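Local coordinates for protein glucoamylase (Thermoanaerobacterium thermosaccharolyticum, PDB 1LF6) that probably hydrolyses terminal (1->4)-linked alpha-glucose residues successively from the non-reducing ends of glucan chains, releasing beta-glucose, at residues V128-L133 / A258-E263; V186-S191 / I246-G251; N487-E492 / Q500-I505; I563-P568 / V638-G643; G570-R575 / G596-L601. All blocks are in the same frame, centred on the assembly; numbering follows the deposited sequence.

Interaction 1. Residues V128-L133 / A258-E263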
# COMPACT_ATOMS: atom_id res chain seq x y z
N VAL A 128 -14.15 -15.74 -6.37
CA VAL A 128 -15.09 -14.86 -5.71
C VAL A 128 -15.92 -15.53 -4.61
O VAL A 128 -16.39 -14.87 -3.69
CB VAL A 128 -16.07 -14.21 -6.73
CG1 VAL A 128 -15.29 -13.37 -7.74
CG2 VAL A 128 -16.87 -15.30 -7.45
N LYS A 129 -16.08 -16.85 -4.71
CA LYS A 129 -16.88 -17.59 -3.73
C LYS A 129 -16.14 -18.20 -2.55
O LYS A 129 -16.74 -18.43 -1.50
CB LYS A 129 -17.66 -18.70 -4.43
CG LYS A 129 -18.91 -18.24 -5.15
CD LYS A 129 -19.69 -19.44 -5.66
CE LYS A 129 -21.10 -19.04 -6.07
NZ LYS A 129 -21.92 -20.24 -6.41
N ARG A 130 -14.85 -18.46 -2.71
CA ARG A 130 -14.09 -19.07 -1.63
C ARG A 130 -12.65 -18.57 -1.55
O ARG A 130 -12.16 -17.90 -2.46
CB ARG A 130 -14.13 -20.59 -1.79
CG ARG A 130 -13.70 -21.06 -3.17
CD ARG A 130 -14.01 -22.54 -3.37
NE ARG A 130 -15.45 -22.79 -3.47
CZ ARG A 130 -16.18 -22.62 -4.57
NH1 ARG A 130 -17.48 -22.88 -4.55
NH2 ARG A 130 -15.61 -22.19 -5.69
N ASN A 131 -11.96 -18.93 -0.47
CA ASN A 131 -10.58 -18.50 -0.24
C ASN A 131 -9.51 -19.23 -1.03
O ASN A 131 -8.76 -20.05 -0.48
CB ASN A 131 -10.27 -18.58 1.25
CG ASN A 131 -11.26 -17.80 2.10
OD1 ASN A 131 -11.58 -16.65 1.79
ND2 ASN A 131 -11.75 -18.41 3.17
N SER A 132 -9.41 -18.94 -2.33
CA SER A 132 -8.40 -19.57 -3.16
C SER A 132 -7.85 -18.62 -4.22
O SER A 132 -8.59 -17.83 -4.82
CB SER A 132 -8.97 -20.82 -3.85
OG SER A 132 -9.82 -20.47 -4.92
N LEU A 133 -6.55 -18.71 -4.44
CA LEU A 133 -5.87 -17.89 -5.44
C LEU A 133 -5.66 -18.78 -6.66
O LEU A 133 -5.24 -19.93 -6.54
CB LEU A 133 -4.51 -17.41 -4.92
CG LEU A 133 -3.67 -16.61 -5.92
CD1 LEU A 133 -4.39 -15.30 -6.25
CD2 LEU A 133 -2.30 -16.33 -5.33
N ALA A 258 -8.08 -28.16 1.80
CA ALA A 258 -8.19 -29.13 0.71
C ALA A 258 -9.55 -29.05 0.03
O ALA A 258 -9.64 -29.00 -1.19
CB ALA A 258 -7.96 -30.54 1.24
N LYS A 259 -10.61 -29.04 0.83
CA LYS A 259 -11.97 -28.96 0.29
C LYS A 259 -12.16 -27.71 -0.56
O LYS A 259 -12.79 -27.76 -1.62
CB LYS A 259 -12.98 -28.95 1.44
CG LYS A 259 -14.43 -28.87 0.98
CD LYS A 259 -15.38 -28.88 2.17
CE LYS A 259 -16.83 -28.91 1.71
NZ LYS A 259 -17.11 -30.12 0.88
N THR A 260 -11.61 -26.60 -0.10
CA THR A 260 -11.71 -25.33 -0.83
C THR A 260 -10.99 -25.42 -2.17
O THR A 260 -11.49 -24.93 -3.19
CB THR A 260 -11.11 -24.17 -0.00
OG1 THR A 260 -11.79 -24.09 1.25
CG2 THR A 260 -11.26 -22.85 -0.75
N ALA A 261 -9.82 -26.05 -2.18
CA ALA A 261 -9.06 -26.20 -3.41
C ALA A 261 -9.83 -27.06 -4.40
O ALA A 261 -9.86 -26.79 -5.60
CB ALA A 261 -7.70 -26.84 -3.11
N LEU A 262 -10.47 -28.11 -3.88
CA LEU A 262 -11.26 -29.01 -4.73
C LEU A 262 -12.46 -28.29 -5.33
O LEU A 262 -12.82 -28.51 -6.48
CB LEU A 262 -11.72 -30.22 -3.92
CG LEU A 262 -10.64 -31.22 -3.50
CD1 LEU A 262 -11.27 -32.31 -2.63
CD2 LEU A 262 -9.99 -31.84 -4.73
N GLU A 263 -13.09 -27.41 -4.55
CA GLU A 263 -14.24 -26.68 -5.05
C GLU A 263 -13.82 -25.72 -6.16
O GLU A 263 -14.48 -25.63 -7.20
CB GLU A 263 -14.92 -25.93 -3.91
CG GLU A 263 -15.66 -26.83 -2.94
CD GLU A 263 -16.21 -26.08 -1.75
OE1 GLU A 263 -17.00 -26.67 -0.98
OE2 GLU A 263 -15.87 -24.89 -1.58
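R130 NE donates to E263 OE2 over 2.9 Å, a salt bridge between the loop that leads into strand 132-141 and helix 254-266. The bond is bent, with 134° at the hydrogen, and reaches the oxygen on its anti side. Guanidinium and carboxylate planes stand 74° apart, so this is a single-atom bridge and not a two-pronged pairing. E263 CB lies against one face of the guanidinium, 3.2 Å from R130 NE, and the chain runs on extended to bring OE2 to the same nitrogen. R130 reaches this place with CG tucked between its backbone N and carbonyl carbon (chi1 53°) and a second bend at chi3. On the way the chain slides past T260: CB lies 3.8 Å from T260 CG2, and CD lies 3.5 Å from T260 O. T260 CG2 also touches N131 O at 3.8 Å, at the inverse gamma turn centred on N131. The far end of the guanidinium, NH2, is held by D127 and E267, and a long ion pair joins K259 NZ to E263 OE1. Three acidic groups therefore surround one arginine, which probably fixes the rotation of the guanidinium and offsets its charge. The contact ties the start of strand 132-141 to helix 254-266 through one ionic network, beside the contact of the T260 methyl with the aliphatic part of R130.

Interaction 2. Residues V186-S191 / I246-G251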
# COMPACT_ATOMS: atom_id res chain seq x y z
N VAL A 186 -3.55 -21.46 10.63
CA VAL A 186 -3.58 -21.16 9.21
C VAL A 186 -2.98 -22.26 8.34
O VAL A 186 -1.81 -22.61 8.48
CB VAL A 186 -2.86 -19.83 8.90
CG1 VAL A 186 -2.93 -19.54 7.40
CG2 VAL A 186 -3.49 -18.70 9.69
N TYR A 187 -3.79 -22.79 7.42
CA TYR A 187 -3.34 -23.85 6.51
C TYR A 187 -3.47 -23.42 5.05
O TYR A 187 -4.40 -22.70 4.68
CB TYR A 187 -4.19 -25.11 6.71
CG TYR A 187 -4.07 -25.77 8.06
CD1 TYR A 187 -3.38 -26.98 8.21
CD2 TYR A 187 -4.66 -25.21 9.19
CE1 TYR A 187 -3.29 -27.61 9.45
CE2 TYR A 187 -4.58 -25.84 10.44
CZ TYR A 187 -3.89 -27.04 10.56
OH TYR A 187 -3.81 -27.65 11.79
N THR A 188 -2.54 -23.89 4.23
CA THR A 188 -2.57 -23.61 2.80
C THR A 188 -2.47 -24.93 2.05
O THR A 188 -1.82 -25.87 2.50
CB THR A 188 -1.40 -22.70 2.35
OG1 THR A 188 -0.17 -23.42 2.42
CG2 THR A 188 -1.32 -21.46 3.25
N ALA A 189 -3.13 -24.98 0.90
CA ALA A 189 -3.13 -26.18 0.07
C ALA A 189 -2.82 -25.78 -1.37
O ALA A 189 -3.54 -24.99 -1.97
CB ALA A 189 -4.49 -26.86 0.14
N LEU A 190 -1.73 -26.33 -1.91
CA LEU A 190 -1.33 -26.04 -3.27
C LEU A 190 -1.73 -27.23 -4.15
O LEU A 190 -1.37 -28.37 -3.86
CB LEU A 190 0.19 -25.86 -3.34
CG LEU A 190 0.79 -25.05 -4.49
CD1 LEU A 190 2.27 -25.36 -4.58
CD2 LEU A 190 0.12 -25.39 -5.79
N SER A 191 -2.48 -26.96 -5.22
CA SER A 191 -2.92 -28.03 -6.12
C SER A 191 -2.75 -27.68 -7.59
O SER A 191 -2.52 -26.53 -7.96
CB SER A 191 -4.39 -28.36 -5.84
OG SER A 191 -5.23 -27.25 -6.12
N ILE A 246 -2.97 -23.60 -11.56
CA ILE A 246 -2.43 -23.78 -10.22
C ILE A 246 -3.38 -23.10 -9.24
O ILE A 246 -3.76 -21.94 -9.43
CB ILE A 246 -1.01 -23.16 -10.09
CG1 ILE A 246 -0.04 -23.92 -11.00
CG2 ILE A 246 -0.53 -23.24 -8.64
CD1 ILE A 246 0.07 -25.41 -10.70
N VAL A 247 -3.77 -23.82 -8.19
CA VAL A 247 -4.68 -23.27 -7.20
C VAL A 247 -4.12 -23.34 -5.79
O VAL A 247 -3.63 -24.39 -5.35
CB VAL A 247 -6.05 -24.01 -7.23
CG1 VAL A 247 -6.98 -23.42 -6.17
CG2 VAL A 247 -6.68 -23.89 -8.61
N LEU A 248 -4.19 -22.22 -5.08
CA LEU A 248 -3.72 -22.14 -3.70
C LEU A 248 -4.90 -21.75 -2.83
O LEU A 248 -5.46 -20.66 -2.97
CB LEU A 248 -2.61 -21.09 -3.56
CG LEU A 248 -2.11 -20.84 -2.14
CD1 LEU A 248 -1.41 -22.07 -1.59
CD2 LEU A 248 -1.16 -19.64 -2.15
N SER A 249 -5.29 -22.65 -1.93
CA SER A 249 -6.41 -22.41 -1.05
C SER A 249 -5.98 -22.27 0.40
O SER A 249 -4.90 -22.72 0.78
CB SER A 249 -7.45 -23.53 -1.21
OG SER A 249 -7.90 -23.59 -2.55
N PHE A 250 -6.85 -21.66 1.20
CA PHE A 250 -6.58 -21.44 2.62
C PHE A 250 -7.71 -21.97 3.49
O PHE A 250 -8.85 -22.08 3.04
CB PHE A 250 -6.41 -19.94 2.87
CG PHE A 250 -5.28 -19.31 2.11
CD1 PHE A 250 -4.05 -19.08 2.72
CD2 PHE A 250 -5.44 -18.97 0.77
CE1 PHE A 250 -3.00 -18.52 2.01
CE2 PHE A 250 -4.39 -18.41 0.05
CZ PHE A 250 -3.16 -18.19 0.67
N GLY A 251 -7.38 -22.29 4.73
CA GLY A 251 -8.36 -22.80 5.67
C GLY A 251 -7.80 -22.83 7.08
O GLY A 251 -6.61 -22.60 7.28
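T188 and F250 face each other in a non-hydrogen-bonded pair of two antiparallel strands, 186-191 and 246-251, with T188 CG2 3.6 Å from F250 CE1. The two side chains lie side by side and point the same way. Their face continues through L190, whose CD2 meets I246 CG2 at 3.6 Å, and L248, whose CD1 packs over A189 O. This face has the larger side-chain contacts. T188 OG1 is satisfied by Y155, and the F250 ring stacks with Y64. The opposite face carries A189, S191, V247, S249 and G251. It is looser at S191, where OG makes only a weak bond to V247 O, at 3.4 Å, and at Y187, the partly exposed residue; CG is placed anti to the carbonyl carbon (chi1 -64°), and the ring leads off from the partner strand after CB passes G251 O. Between the faces, three hydrogen-bonded pairs supply six backbone bonds, from Y187 N to G251 O at 2.8 Å through to V247 N to S191 O at 3.0 Å. Strand 176-183 flanks one strand and strand 132-141 the other; helix 254-266 covers the A189-S249 face, while L248 and F250 reach strand 70-80 of the second sheet, as in a beta sandwich.

Interaction 3. Residues N487-E492 / Q500-I505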
# COMPACT_ATOMS: atom_id res chain seq x y z
N ASN A 487 2.96 33.72 13.32
CA ASN A 487 3.92 34.07 14.36
C ASN A 487 4.69 32.88 14.91
O ASN A 487 5.79 33.05 15.42
CB ASN A 487 3.21 34.82 15.49
CG ASN A 487 3.14 36.32 15.22
OD1 ASN A 487 3.01 36.76 14.08
ND2 ASN A 487 3.20 37.11 16.28
N LEU A 488 4.14 31.68 14.77
CA LEU A 488 4.83 30.50 15.27
C LEU A 488 5.65 29.73 14.24
O LEU A 488 6.61 29.06 14.60
CB LEU A 488 3.82 29.54 15.92
CG LEU A 488 3.19 30.00 17.24
CD1 LEU A 488 2.09 29.04 17.65
CD2 LEU A 488 4.25 30.08 18.32
N THR A 489 5.30 29.83 12.96
CA THR A 489 6.00 29.03 11.96
C THR A 489 6.64 29.77 10.78
O THR A 489 7.40 29.18 10.02
CB THR A 489 5.06 27.96 11.38
OG1 THR A 489 4.03 28.59 10.61
CG2 THR A 489 4.40 27.17 12.51
N TYR A 490 6.32 31.05 10.63
CA TYR A 490 6.86 31.83 9.53
C TYR A 490 8.13 32.61 9.93
O TYR A 490 8.06 33.57 10.69
CB TYR A 490 5.78 32.80 9.02
CG TYR A 490 6.16 33.56 7.77
CD1 TYR A 490 6.44 34.93 7.82
CD2 TYR A 490 6.20 32.93 6.53
CE1 TYR A 490 6.75 35.64 6.66
CE2 TYR A 490 6.51 33.63 5.36
CZ TYR A 490 6.79 34.99 5.44
OH TYR A 490 7.07 35.69 4.29
N THR A 491 9.28 32.18 9.42
CA THR A 491 10.51 32.87 9.75
C THR A 491 10.76 34.03 8.79
O THR A 491 10.30 34.01 7.64
CB THR A 491 11.74 31.93 9.71
OG1 THR A 491 12.89 32.61 10.26
CG2 THR A 491 12.05 31.51 8.27
N GLU A 492 11.46 35.04 9.27
CA GLU A 492 11.80 36.21 8.48
C GLU A 492 13.30 36.38 8.64
O GLU A 492 13.89 37.35 8.17
CB GLU A 492 11.05 37.42 9.00
CG GLU A 492 9.54 37.24 8.96
CD GLU A 492 8.79 38.19 9.86
OE1 GLU A 492 8.64 39.37 9.48
OE2 GLU A 492 8.37 37.76 10.96
N GLN A 500 12.55 34.71 4.07
CA GLN A 500 11.15 34.75 4.47
C GLN A 500 10.39 33.54 3.95
O GLN A 500 10.25 33.36 2.74
CB GLN A 500 10.51 36.02 3.92
CG GLN A 500 11.12 37.31 4.46
CD GLN A 500 10.97 38.47 3.49
OE1 GLN A 500 11.86 38.72 2.68
NE2 GLN A 500 9.84 39.16 3.56
N TYR A 501 9.90 32.71 4.87
CA TYR A 501 9.17 31.49 4.50
C TYR A 501 8.70 30.68 5.70
O TYR A 501 9.24 30.81 6.80
CB TYR A 501 10.06 30.60 3.63
CG TYR A 501 11.45 30.35 4.20
CD1 TYR A 501 12.51 31.20 3.89
CD2 TYR A 501 11.70 29.26 5.04
CE1 TYR A 501 13.80 30.97 4.40
CE2 TYR A 501 12.98 29.02 5.55
CZ TYR A 501 14.03 29.88 5.22
OH TYR A 501 15.31 29.63 5.66
N TYR A 502 7.69 29.84 5.49
CA TYR A 502 7.22 28.95 6.54
C TYR A 502 8.29 27.87 6.64
O TYR A 502 8.79 27.40 5.61
CB TYR A 502 5.89 28.28 6.18
CG TYR A 502 4.68 29.18 6.23
CD1 TYR A 502 4.06 29.63 5.07
CD2 TYR A 502 4.15 29.60 7.46
CE1 TYR A 502 2.95 30.47 5.11
CE2 TYR A 502 3.04 30.44 7.52
CZ TYR A 502 2.45 30.88 6.34
OH TYR A 502 1.38 31.75 6.40
N ILE A 503 8.66 27.48 7.85
CA ILE A 503 9.65 26.43 8.00
C ILE A 503 8.91 25.12 8.22
O ILE A 503 7.69 25.12 8.40
CB ILE A 503 10.61 26.71 9.19
CG1 ILE A 503 9.85 26.74 10.52
CG2 ILE A 503 11.32 28.03 8.94
CD1 ILE A 503 10.74 27.09 11.74
N ARG A 504 9.63 24.00 8.20
CA ARG A 504 9.00 22.71 8.41
C ARG A 504 8.33 22.64 9.78
O ARG A 504 7.16 22.27 9.90
CB ARG A 504 10.02 21.58 8.31
CG ARG A 504 9.41 20.21 8.57
CD ARG A 504 10.42 19.09 8.55
NE ARG A 504 9.82 17.82 8.97
CZ ARG A 504 10.50 16.73 9.30
NH1 ARG A 504 9.86 15.63 9.68
NH2 ARG A 504 11.83 16.75 9.27
N ILE A 505 9.08 23.01 10.81
CA ILE A 505 8.53 22.97 12.16
C ILE A 505 9.38 23.78 13.13
O ILE A 505 10.61 23.76 13.08
CB ILE A 505 8.38 21.50 12.61
CG1 ILE A 505 7.53 21.41 13.89
CG2 ILE A 505 9.75 20.87 12.80
CD1 ILE A 505 6.96 20.03 14.13
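Three backbone hydrogen bonds join T489-T491 to Y501-I503. T491 N and Y501 O pair at 3.0 Å, Y501 N and T491 O at 3.1 Å, and I503 N reaches the helix-end carbonyl T489 O at 3.0 Å in a nearly straight bond (166°). Aromatic contacts fill one side: the edge of Y490 points at the face of Y502, centroids 5.2 Å apart and planes at 65°, a T-shaped pair with CD2 over the centre of the Y502 ring. T489 OG1, held by I485 O, sits at the edge of that same ring. On the other side the T491 methyl makes a CH-pi contact, CG2 3.9 Å from the Y501 ring centroid. With OG1 anti to the backbone N (chi1 -170°), CG2 falls between N and the carbonyl carbon, which also brings it 3.6 Å from I503 CG2. The result is a small two-stranded beta hairpin that opens directly from the end of helix 468-489, in the catalytic (alpha/alpha)-barrel domain; R504, just past the hairpin, forms salt bridges with E439 and with E435, the probable proton acceptor.

Interaction 4. Residues I563-P568 / V638-G643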
# COMPACT_ATOMS: atom_id res chain seq x y z
N ILE A 563 14.22 21.92 -2.83
CA ILE A 563 13.80 20.52 -2.86
C ILE A 563 12.88 20.12 -4.00
O ILE A 563 12.11 19.17 -3.88
CB ILE A 563 13.16 20.12 -1.51
CG1 ILE A 563 12.00 21.06 -1.18
CG2 ILE A 563 14.21 20.18 -0.39
CD1 ILE A 563 11.25 20.70 0.09
N LYS A 564 12.96 20.85 -5.10
CA LYS A 564 12.17 20.52 -6.28
C LYS A 564 13.13 19.90 -7.29
O LYS A 564 14.28 20.32 -7.41
CB LYS A 564 11.54 21.77 -6.90
CG LYS A 564 10.80 21.48 -8.20
CD LYS A 564 10.29 22.73 -8.89
CE LYS A 564 9.57 22.35 -10.18
NZ LYS A 564 9.12 23.53 -10.97
N VAL A 565 12.67 18.86 -7.98
CA VAL A 565 13.50 18.22 -9.00
C VAL A 565 12.64 17.91 -10.22
O VAL A 565 11.57 17.30 -10.11
CB VAL A 565 14.11 16.88 -8.51
CG1 VAL A 565 14.83 16.19 -9.67
CG2 VAL A 565 15.09 17.14 -7.36
N ASP A 566 13.09 18.35 -11.39
CA ASP A 566 12.39 18.08 -12.64
C ASP A 566 12.93 16.77 -13.21
O ASP A 566 13.99 16.75 -13.83
CB ASP A 566 12.63 19.20 -13.67
CG ASP A 566 11.74 20.40 -13.45
OD1 ASP A 566 10.50 20.23 -13.51
OD2 ASP A 566 12.27 21.51 -13.24
N THR A 567 12.21 15.68 -13.00
CA THR A 567 12.65 14.39 -13.51
C THR A 567 12.22 14.26 -14.97
O THR A 567 11.42 15.06 -15.46
CB THR A 567 12.00 13.22 -12.76
OG1 THR A 567 10.62 13.13 -13.15
CG2 THR A 567 12.08 13.42 -11.26
N PRO A 568 12.75 13.26 -15.69
CA PRO A 568 12.33 13.13 -17.08
C PRO A 568 10.87 12.68 -17.21
O PRO A 568 10.38 12.49 -18.32
CB PRO A 568 13.34 12.13 -17.66
CG PRO A 568 13.79 11.36 -16.49
CD PRO A 568 13.91 12.40 -15.40
N VAL A 638 10.16 7.85 -5.97
CA VAL A 638 10.77 7.62 -7.27
C VAL A 638 12.16 8.27 -7.30
O VAL A 638 12.42 9.23 -6.57
CB VAL A 638 9.93 8.21 -8.44
CG1 VAL A 638 8.56 7.54 -8.49
CG2 VAL A 638 9.80 9.71 -8.29
N TRP A 639 13.04 7.75 -8.15
CA TRP A 639 14.40 8.28 -8.29
C TRP A 639 14.44 9.63 -8.99
O TRP A 639 13.61 9.91 -9.86
CB TRP A 639 15.28 7.30 -9.07
CG TRP A 639 15.50 5.99 -8.39
CD1 TRP A 639 14.84 4.82 -8.62
CD2 TRP A 639 16.48 5.70 -7.39
NE1 TRP A 639 15.35 3.82 -7.84
CE2 TRP A 639 16.36 4.33 -7.07
CE3 TRP A 639 17.45 6.47 -6.73
CZ2 TRP A 639 17.17 3.72 -6.12
CZ3 TRP A 639 18.26 5.85 -5.78
CH2 TRP A 639 18.11 4.48 -5.49
N GLU A 640 15.41 10.46 -8.63
CA GLU A 640 15.54 11.79 -9.24
C GLU A 640 16.01 11.75 -10.69
O GLU A 640 15.57 12.57 -11.50
CB GLU A 640 16.55 12.66 -8.47
CG GLU A 640 16.30 12.86 -7.00
CD GLU A 640 16.99 11.81 -6.15
OE1 GLU A 640 17.37 12.15 -5.01
OE2 GLU A 640 17.14 10.66 -6.62
N ASP A 641 16.89 10.82 -11.02
CA ASP A 641 17.43 10.75 -12.37
C ASP A 641 16.52 10.15 -13.44
O ASP A 641 16.50 10.62 -14.57
CB ASP A 641 18.78 10.00 -12.36
CG ASP A 641 18.64 8.55 -11.95
OD1 ASP A 641 17.66 8.21 -11.27
OD2 ASP A 641 19.54 7.75 -12.30
N THR A 642 15.74 9.14 -13.08
CA THR A 642 14.87 8.49 -14.06
C THR A 642 13.38 8.65 -13.78
O THR A 642 12.55 8.40 -14.65
CB THR A 642 15.14 6.99 -14.13
OG1 THR A 642 14.77 6.40 -12.87
CG2 THR A 642 16.62 6.72 -14.41
N GLY A 643 13.03 9.04 -12.56
CA GLY A 643 11.63 9.19 -12.22
C GLY A 643 11.00 7.82 -12.04
O GLY A 643 9.78 7.72 -11.91
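T567 and P568, at the turn of the two-stranded hairpin 564-567/570-573 in the family 15 catalytic domain, press against the loop W639-G643. T567 CG2 lies 3.6 Å from E640 O, and its CB lies 4.1 Å from G643 CA. With CG2 anti to the carbonyl carbon of T567, the methyl faces the loop while OG1 bonds back to G570 and K569 in the hairpin turn. V565 CG1 adds an apolar touch to E640 CB at 4.1 Å. No hydrogen bond crosses between the two segments, which meet by van der Waals contact. The second shell fixes the loop: G643 N bonds to W639 O within the loop at 2.9 Å, and the bent E640 side chain sends its carboxylate away from strand 564-567, to Y574 OH, just after the partner strand, and to R597. D641 pairs with K586, which also makes a cation-pi contact with W639. The W639 side chain is about 7 Å from that of W325, a probable substrate-binding residue. At the solvent-exposed P568, CD rests 3.3 Å from D641 O.

Interaction 5. Residues G570-R575 / G596-L601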
# COMPACT_ATOMS: atom_id res chain seq x y z
N GLY A 570 8.61 14.35 -15.16
CA GLY A 570 7.91 15.53 -14.67
C GLY A 570 8.48 15.99 -13.34
O GLY A 570 9.45 15.42 -12.84
N PRO A 571 7.89 17.02 -12.73
CA PRO A 571 8.42 17.50 -11.46
C PRO A 571 7.90 16.77 -10.23
O PRO A 571 6.78 16.26 -10.21
CB PRO A 571 7.99 18.95 -11.45
CG PRO A 571 6.60 18.84 -12.03
CD PRO A 571 6.80 17.90 -13.21
N SER A 572 8.75 16.71 -9.21
CA SER A 572 8.38 16.13 -7.92
C SER A 572 9.23 16.82 -6.86
O SER A 572 10.16 17.55 -7.18
CB SER A 572 8.61 14.62 -7.89
OG SER A 572 7.87 14.04 -6.82
N TRP A 573 8.89 16.60 -5.59
CA TRP A 573 9.59 17.23 -4.49
C TRP A 573 9.98 16.24 -3.40
O TRP A 573 9.38 15.18 -3.28
CB TRP A 573 8.70 18.30 -3.86
CG TRP A 573 8.44 19.50 -4.71
CD1 TRP A 573 8.99 20.73 -4.55
CD2 TRP A 573 7.61 19.57 -5.88
NE1 TRP A 573 8.56 21.58 -5.55
CE2 TRP A 573 7.71 20.89 -6.38
CE3 TRP A 573 6.79 18.65 -6.55
CZ2 TRP A 573 7.03 21.31 -7.52
CZ3 TRP A 573 6.11 19.07 -7.69
CH2 TRP A 573 6.23 20.39 -8.16
N TYR A 574 11.01 16.60 -2.61
CA TYR A 574 11.43 15.79 -1.46
C TYR A 574 10.48 16.25 -0.35
O TYR A 574 9.89 17.33 -0.47
CB TYR A 574 12.85 16.13 -1.02
CG TYR A 574 13.95 15.77 -1.99
CD1 TYR A 574 14.45 14.47 -2.04
CD2 TYR A 574 14.50 16.73 -2.84
CE1 TYR A 574 15.48 14.13 -2.92
CE2 TYR A 574 15.53 16.40 -3.72
CZ TYR A 574 16.01 15.10 -3.75
OH TYR A 574 17.04 14.78 -4.61
N ARG A 575 10.37 15.47 0.71
CA ARG A 575 9.51 15.84 1.84
C ARG A 575 10.07 17.06 2.57
O ARG A 575 9.33 17.86 3.13
CB ARG A 575 9.40 14.69 2.84
CG ARG A 575 9.03 13.35 2.23
CD ARG A 575 9.55 12.23 3.12
NE ARG A 575 8.63 11.85 4.17
CZ ARG A 575 8.99 11.21 5.28
NH1 ARG A 575 8.08 10.89 6.19
NH2 ARG A 575 10.26 10.91 5.51
N GLY A 596 16.28 10.19 1.45
CA GLY A 596 14.90 10.31 1.03
C GLY A 596 14.80 10.71 -0.43
O GLY A 596 15.56 11.55 -0.89
N ARG A 597 13.88 10.11 -1.17
CA ARG A 597 13.75 10.43 -2.58
C ARG A 597 12.50 11.25 -2.88
O ARG A 597 11.88 11.81 -1.97
CB ARG A 597 13.80 9.14 -3.40
CG ARG A 597 15.04 8.28 -3.09
CD ARG A 597 16.36 8.95 -3.53
NE ARG A 597 17.55 8.21 -3.07
CZ ARG A 597 18.79 8.42 -3.51
NH1 ARG A 597 19.03 9.35 -4.43
NH2 ARG A 597 19.80 7.72 -3.02
N LEU A 598 12.14 11.34 -4.16
CA LEU A 598 10.98 12.11 -4.60
C LEU A 598 9.65 11.40 -4.38
O LEU A 598 9.53 10.21 -4.64
CB LEU A 598 11.14 12.46 -6.08
CG LEU A 598 11.96 13.70 -6.47
CD1 LEU A 598 12.99 14.05 -5.42
CD2 LEU A 598 12.62 13.44 -7.82
N TRP A 599 8.65 12.15 -3.93
CA TRP A 599 7.34 11.58 -3.67
C TRP A 599 6.28 12.02 -4.67
O TRP A 599 5.88 13.19 -4.69
CB TRP A 599 6.86 11.96 -2.26
CG TRP A 599 7.61 11.27 -1.15
CD1 TRP A 599 8.97 11.18 -1.00
CD2 TRP A 599 7.04 10.60 -0.02
NE1 TRP A 599 9.27 10.51 0.16
CE2 TRP A 599 8.11 10.14 0.78
CE3 TRP A 599 5.72 10.35 0.39
CZ2 TRP A 599 7.90 9.44 1.98
CZ3 TRP A 599 5.52 9.65 1.58
CH2 TRP A 599 6.61 9.21 2.36
N PRO A 600 5.82 11.11 -5.53
CA PRO A 600 4.79 11.55 -6.48
C PRO A 600 3.60 12.13 -5.71
O PRO A 600 2.84 12.95 -6.23
CB PRO A 600 4.45 10.28 -7.27
CG PRO A 600 5.13 9.15 -6.52
CD PRO A 600 6.34 9.78 -5.90
N LEU A 601 3.45 11.71 -4.45
CA LEU A 601 2.37 12.22 -3.60
C LEU A 601 2.47 13.75 -3.55
O LEU A 601 1.47 14.44 -3.65
CB LEU A 601 2.49 11.66 -2.18
CG LEU A 601 1.67 12.33 -1.07
CD1 LEU A 601 0.18 12.20 -1.36
CD2 LEU A 601 2.00 11.68 0.27
O HOH W 1 12.32 13.19 0.46
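Buried side-chain packing joins strand 570-573 and its continuation to the loop that enters helix 600-612, close to the catalytic centre. The backbone link is one bond, W599 N to W573 O at 3.2 Å and almost straight (173°). L598 CD1 sits over the centre of the Y574 ring, 3.5 Å from its centroid, a CH-pi contact; G596 O lies at that ring's edge. Beside it R575 runs across the face of W599: CG stands 3.7 Å from the centroid of the five-membered ring, and the guanidinium lies nearly parallel to the indole, its plane 9° off, with NE 3.3 Å from W599 CZ2. A bend at chi3 (88°) lays the arginine flat in this way. A water accepts from R575 N at 3.0 Å and lies 2.8 Å from R597 O, bridging the two segments. S572 CB packs on L598, while its OG bonds to T603 of helix 600-612. R575 also meets W437 in a cation-pi contact, and W437 touches W599. The R575 side chain is about 6 Å from those of E435 and E438, the probable proton acceptor and donor, so this arginine-tryptophan cluster borders the active site of the (alpha/alpha) barrel.

The five contacts form two groups and one outlier along the chain. Interactions 1 and 2, with centres 8 Å apart, belong to the N-terminal beta domain and share the sheet in which strands 132-141 and 243-251 are neighbours; helix 254-266 follows directly on the latter. Interactions 4 and 5, with centres 7 Å apart, share the hairpin 564-567/570-573, and interaction 5 lies between the ends of interaction 4 in sequence. They touch through Y574 OH to E640 OE1 and V638 N to L598 O. Interaction 3 precedes them, its centre 22 Å from interaction 5. About 40 Å separates the centres of interactions 2 and 5, so the two pairs lie in different domains, on opposite sides of the chain's centre, and do not touch.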